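Local coordinates for PUA domain-containing protein (Pyrococcus horikoshii, PDB 3D79) that is of uncharacterised function but, as a PUA domain-containing protein, probably binds RNA, at residues R91-A103 and V113-I125. Numbering follows the deposited sequence.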
loop_
_atom_site.group_PDB
_atom_site.type_symbol
_atom_site.label_atom_id
_atom_site.label_comp_id
_atom_site.label_asym_id
_atom_site.label_seq_id
_atom_site.Cartn_x
_atom_site.Cartn_y
_atom_site.Cartn_z
ATOM N N ARG A 91 1.427 -10.710 -6.255
ATOM C CA ARG A 91 0.147 -11.407 -6.413
ATOM C C ARG A 91 -0.066 -12.480 -5.341
ATOM O O ARG A 91 -1.152 -13.057 -5.247
ATOM C CB ARG A 91 0.007 -12.016 -7.811
ATOM C CG ARG A 91 0.010 -11.000 -8.962
ATOM C CD ARG A 91 0.195 -11.676 -10.313
ATOM N NE ARG A 91 0.962 -12.904 -10.170
ATOM C CZ ARG A 91 0.442 -14.130 -10.165
ATOM N NH1 ARG A 91 -0.860 -14.312 -10.333
ATOM N NH2 ARG A 91 1.233 -15.176 -9.989
ATOM N N LYS A 92 0.963 -12.745 -4.534
ATOM C CA LYS A 92 0.846 -13.715 -3.448
ATOM C C LYS A 92 1.106 -13.132 -2.054
ATOM O O LYS A 92 1.241 -13.873 -1.079
ATOM C CB LYS A 92 1.744 -14.932 -3.728
ATOM C CG LYS A 92 1.329 -15.724 -4.965
ATOM C CD LYS A 92 -0.002 -16.444 -4.736
ATOM C CE LYS A 92 -0.553 -17.038 -6.018
ATOM N NZ LYS A 92 -1.660 -17.992 -5.706
ATOM N N TRP A 93 1.141 -11.803 -1.964
ATOM C CA TRP A 93 1.471 -11.095 -0.719
ATOM C C TRP A 93 0.283 -10.876 0.217
ATOM O O TRP A 93 -0.874 -10.863 -0.229
ATOM C CB TRP A 93 2.103 -9.740 -1.046
ATOM C CG TRP A 93 3.604 -9.726 -1.042
ATOM C CD1 TRP A 93 4.444 -10.751 -1.390
ATOM C CD2 TRP A 93 4.442 -8.614 -0.717
ATOM N NE1 TRP A 93 5.755 -10.347 -1.277
ATOM C CE2 TRP A 93 5.781 -9.038 -0.872
ATOM C CE3 TRP A 93 4.191 -7.293 -0.308
ATOM C CZ2 TRP A 93 6.871 -8.194 -0.624
ATOM C CZ3 TRP A 93 5.277 -6.453 -0.062
ATOM C CH2 TRP A 93 6.599 -6.910 -0.223
ATOM N N PRO A 94 0.564 -10.679 1.520
ATOM C CA PRO A 94 -0.492 -10.269 2.434
ATOM C C PRO A 94 -1.008 -8.887 2.054
ATOM O O PRO A 94 -0.265 -8.081 1.469
ATOM C CB PRO A 94 0.206 -10.193 3.802
ATOM C CG PRO A 94 1.517 -10.853 3.640
ATOM C CD PRO A 94 1.871 -10.807 2.195
ATOM N N ARG A 95 -2.275 -8.643 2.376
ATOM C CA ARG A 95 -2.971 -7.369 2.129
ATOM C C ARG A 95 -3.169 -7.034 0.649
ATOM O O ARG A 95 -3.469 -5.893 0.306
ATOM C CB ARG A 95 -2.294 -6.197 2.856
ATOM C CG ARG A 95 -2.221 -6.340 4.371
ATOM C CD ARG A 95 -3.611 -6.480 4.995
ATOM N NE ARG A 95 -3.571 -6.544 6.457
ATOM C CZ ARG A 95 -3.606 -5.489 7.269
ATOM N NH1 ARG A 95 -3.665 -4.252 6.783
ATOM N NH2 ARG A 95 -3.567 -5.680 8.582
ATOM N N ARG A 96 -3.015 -8.034 -0.215
ATOM C CA ARG A 96 -3.200 -7.855 -1.651
ATOM C C ARG A 96 -4.668 -7.858 -2.060
ATOM O O ARG A 96 -5.502 -8.579 -1.498
ATOM C CB ARG A 96 -2.469 -8.954 -2.440
ATOM C CG ARG A 96 -3.236 -10.267 -2.490
ATOM C CD ARG A 96 -2.448 -11.370 -3.180
ATOM N NE ARG A 96 -3.140 -12.656 -3.082
ATOM C CZ ARG A 96 -3.093 -13.463 -2.024
ATOM N NH1 ARG A 96 -2.386 -13.131 -0.946
ATOM N NH2 ARG A 96 -3.769 -14.607 -2.034
ATOM N N VAL A 97 -4.954 -7.032 -3.056
ATOM C CA VAL A 97 -6.203 -7.080 -3.806
ATOM C C VAL A 97 -5.791 -7.153 -5.268
ATOM O O VAL A 97 -5.175 -6.224 -5.793
ATOM C CB VAL A 97 -7.068 -5.831 -3.537
ATOM C CG1 VAL A 97 -8.330 -5.874 -4.387
ATOM C CG2 VAL A 97 -7.409 -5.741 -2.049
ATOM N N VAL A 98 -6.089 -8.280 -5.914
ATOM C CA VAL A 98 -5.654 -8.504 -7.294
ATOM C C VAL A 98 -6.814 -8.259 -8.251
ATOM O O VAL A 98 -7.886 -8.839 -8.074
ATOM C CB VAL A 98 -5.109 -9.938 -7.496
ATOM C CG1 VAL A 98 -4.413 -10.042 -8.839
ATOM C CG2 VAL A 98 -4.139 -10.290 -6.366
ATOM N N VAL A 99 -6.585 -7.406 -9.248
ATOM C CA VAL A 99 -7.625 -7.032 -10.220
ATOM C C VAL A 99 -7.317 -7.496 -11.647
ATOM O O VAL A 99 -6.151 -7.711 -12.012
ATOM C CB VAL A 99 -7.920 -5.495 -10.224
ATOM C CG1 VAL A 99 -8.399 -5.031 -8.855
ATOM C CG2 VAL A 99 -6.722 -4.688 -10.694
ATOM N N ASP A 100 -8.376 -7.649 -12.441
ATOM C CA ASP A 100 -8.240 -8.003 -13.854
ATOM C C ASP A 100 -7.827 -6.802 -14.707
ATOM O O ASP A 100 -7.824 -5.667 -14.226
ATOM C CB ASP A 100 -9.492 -8.724 -14.409
ATOM C CG ASP A 100 -10.791 -7.901 -14.314
ATOM O OD1 ASP A 100 -10.771 -6.652 -14.271
ATOM O OD2 ASP A 100 -11.868 -8.539 -14.324
ATOM N N GLU A 101 -7.473 -7.054 -15.967
ATOM C CA GLU A 101 -6.953 -5.992 -16.841
ATOM C C GLU A 101 -7.981 -4.896 -17.134
ATOM O O GLU A 101 -7.612 -3.738 -17.331
ATOM C CB GLU A 101 -6.376 -6.569 -18.142
ATOM C CG GLU A 101 -7.364 -7.368 -18.983
ATOM C CD GLU A 101 -6.713 -8.005 -20.200
ATOM O OE1 GLU A 101 -7.093 -9.146 -20.543
ATOM O OE2 GLU A 101 -5.814 -7.377 -20.806
ATOM N N GLY A 102 -9.262 -5.265 -17.138
ATOM C CA GLY A 102 -10.359 -4.321 -17.356
ATOM C C GLY A 102 -10.500 -3.271 -16.269
ATOM O O GLY A 102 -10.971 -2.163 -16.527
ATOM N N ALA A 103 -10.092 -3.623 -15.052
ATOM C CA ALA A 103 -10.153 -2.711 -13.908
ATOM C C ALA A 103 -9.044 -1.654 -13.902
ATOM O O ALA A 103 -9.185 -0.596 -13.280
ATOM C CB ALA A 103 -10.123 -3.501 -12.618
ATOM N N VAL A 113 -11.825 0.584 -6.161
ATOM C CA VAL A 113 -11.857 -0.798 -6.659
ATOM C C VAL A 113 -13.230 -1.412 -6.442
ATOM O O VAL A 113 -13.727 -1.462 -5.316
ATOM C CB VAL A 113 -10.773 -1.686 -6.020
ATOM C CG1 VAL A 113 -10.774 -3.074 -6.680
ATOM C CG2 VAL A 113 -9.409 -1.039 -6.163
ATOM N N MET A 114 -13.831 -1.884 -7.532
ATOM C CA MET A 114 -15.151 -2.506 -7.482
ATOM C C MET A 114 -15.021 -4.028 -7.464
ATOM O O MET A 114 -14.166 -4.583 -8.153
ATOM C CB MET A 114 -15.991 -2.060 -8.682
ATOM C CG MET A 114 -16.083 -0.532 -8.845
ATOM S SD MET A 114 -16.801 0.284 -7.407
ATOM C CE MET A 114 -18.461 -0.384 -7.419
ATOM N N ALA A 115 -15.879 -4.688 -6.689
ATOM C CA ALA A 115 -15.831 -6.148 -6.531
ATOM C C ALA A 115 -15.810 -6.974 -7.832
ATOM O O ALA A 115 -15.104 -7.984 -7.886
ATOM C CB ALA A 115 -16.940 -6.633 -5.599
ATOM N N PRO A 116 -16.586 -6.579 -8.871
ATOM C CA PRO A 116 -16.538 -7.396 -10.101
ATOM C C PRO A 116 -15.159 -7.545 -10.757
ATOM O O PRO A 116 -14.944 -8.511 -11.497
ATOM C CB PRO A 116 -17.515 -6.690 -11.051
ATOM C CG PRO A 116 -17.742 -5.329 -10.473
ATOM C CD PRO A 116 -17.563 -5.476 -8.986
ATOM N N GLY A 117 -14.243 -6.621 -10.478
ATOM C CA GLY A 117 -12.908 -6.615 -11.089
ATOM C C GLY A 117 -11.834 -7.329 -10.286
ATOM O O GLY A 117 -10.680 -7.390 -10.713
ATOM N N ILE A 118 -12.210 -7.845 -9.123
ATOM C CA ILE A 118 -11.263 -8.515 -8.227
ATOM C C ILE A 118 -11.176 -10.004 -8.550
ATOM O O ILE A 118 -12.185 -10.713 -8.510
ATOM C CB ILE A 118 -11.633 -8.283 -6.737
ATOM C CG1 ILE A 118 -11.488 -6.795 -6.394
ATOM C CG2 ILE A 118 -10.757 -9.150 -5.802
ATOM C CD1 ILE A 118 -11.993 -6.411 -5.023
ATOM N N VAL A 119 -9.958 -10.464 -8.843
ATOM C CA VAL A 119 -9.708 -11.875 -9.173
ATOM C C VAL A 119 -9.134 -12.675 -7.994
ATOM O O VAL A 119 -9.200 -13.911 -7.980
ATOM C CB VAL A 119 -8.817 -12.035 -10.432
ATOM C CG1 VAL A 119 -9.521 -11.471 -11.662
ATOM C CG2 VAL A 119 -7.459 -11.386 -10.244
ATOM N N ASP A 120 -8.564 -11.972 -7.017
ATOM C CA ASP A 120 -8.034 -12.604 -5.810
ATOM C C ASP A 120 -7.823 -11.534 -4.754
ATOM O O ASP A 120 -7.686 -10.359 -5.079
ATOM C CB ASP A 120 -6.697 -13.304 -6.103
ATOM C CG ASP A 120 -6.207 -14.151 -4.940
ATOM O OD1 ASP A 120 -7.052 -14.697 -4.201
ATOM O OD2 ASP A 120 -4.967 -14.267 -4.764
ATOM N N ALA A 121 -7.810 -11.958 -3.495
ATOM C CA ALA A 121 -7.545 -11.075 -2.368
ATOM C C ALA A 121 -7.016 -11.909 -1.215
ATOM O O ALA A 121 -7.324 -13.095 -1.107
ATOM C CB ALA A 121 -8.824 -10.324 -1.955
ATOM N N ASP A 122 -6.202 -11.293 -0.370
ATOM C CA ASP A 122 -5.726 -11.944 0.843
ATOM C C ASP A 122 -6.903 -12.177 1.787
ATOM O O ASP A 122 -7.541 -11.229 2.232
ATOM C CB ASP A 122 -4.658 -11.067 1.500
ATOM C CG ASP A 122 -4.224 -11.579 2.862
ATOM O OD1 ASP A 122 -4.417 -12.781 3.158
ATOM O OD2 ASP A 122 -3.677 -10.766 3.630
ATOM N N GLU A 123 -7.190 -13.442 2.090
ATOM C CA GLU A 123 -8.317 -13.767 2.977
ATOM C C GLU A 123 -8.123 -13.233 4.403
ATOM O O GLU A 123 -9.074 -13.158 5.183
ATOM C CB GLU A 123 -8.599 -15.271 2.969
ATOM C CG GLU A 123 -9.036 -15.791 1.597
ATOM C CD GLU A 123 -9.988 -16.972 1.672
ATOM O OE1 GLU A 123 -10.357 -17.386 2.794
ATOM O OE2 GLU A 123 -10.372 -17.485 0.595
ATOM N N GLY A 124 -6.894 -12.829 4.721
ATOM C CA GLY A 124 -6.584 -12.227 6.016
ATOM C C GLY A 124 -7.102 -10.808 6.175
ATOM O O GLY A 124 -7.181 -10.295 7.294
ATOM N N ILE A 125 -7.455 -10.174 5.055
ATOM C CA ILE A 125 -7.967 -8.801 5.035
ATOM C C ILE A 125 -9.312 -8.682 5.760
ATOM O O ILE A 125 -10.233 -9.467 5.512
ATOM C CB ILE A 125 -8.132 -8.269 3.571
ATOM C CG1 ILE A 125 -6.774 -8.061 2.898
ATOM C CG2 ILE A 125 -8.920 -6.960 3.541
ATOM C CD1 ILE A 125 -6.851 -7.989 1.375
HETATM O O HOH W 1 -3.014 -14.165 -6.831
HETATM O O HOH W 2 -3.968 -16.880 -4.595
HETATM O O HOH W 3 -2.853 -14.530 1.464
HETATM O O HOH W 4 -12.891 -10.045 -12.043
#
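Asp-120 OD2 is held by two nitrogens of one arginine, Arg-96 NE and Arg-96 NH2, each 3.0 Å away and on the same face of the carboxylate. The oxygen lies in the guanidinium plane, yet the two flat groups are turned 53° apart, and two waters add donors to the same atom, tying it to Arg-91 O and Lys-92 NZ. Arginine suits this place because its third nitrogen, Arg-96 NH1, reaches back across the type II turn leading into the strand and donates to Trp-93 O at 2.8 Å. With CG set between backbone N and carbonyl carbon (chi1 80°), the chain, extended from CG to NE, brings one guanidinium face over the Ala-121 to Asp-122 peptide, with Lys-92 CA on the opposite face. A leucine in place of this arginine would probably leave the Asp-120 carboxylate without its charged mate and Trp-93 O without this donor. The short Asp-122 carboxylate serves two turns: OD2 takes an almost straight bond (178°) from Arg-95 N at 2.8 Å, while OD1 forms an Asx turn with Gly-124 N. A classic bulge in the antiparallel pairing sets Val-119 and Asp-120 against Val-98. Branched Val-97 sends CG1 to Ile-118 CD1 (3.8 Å) and CG2 to Ile-125 CD1. That face meets Met-154 of helix 151-156 and Val-163 of strand 161-165, while strand 130-135 pairs parallel with the other edge of 96-99.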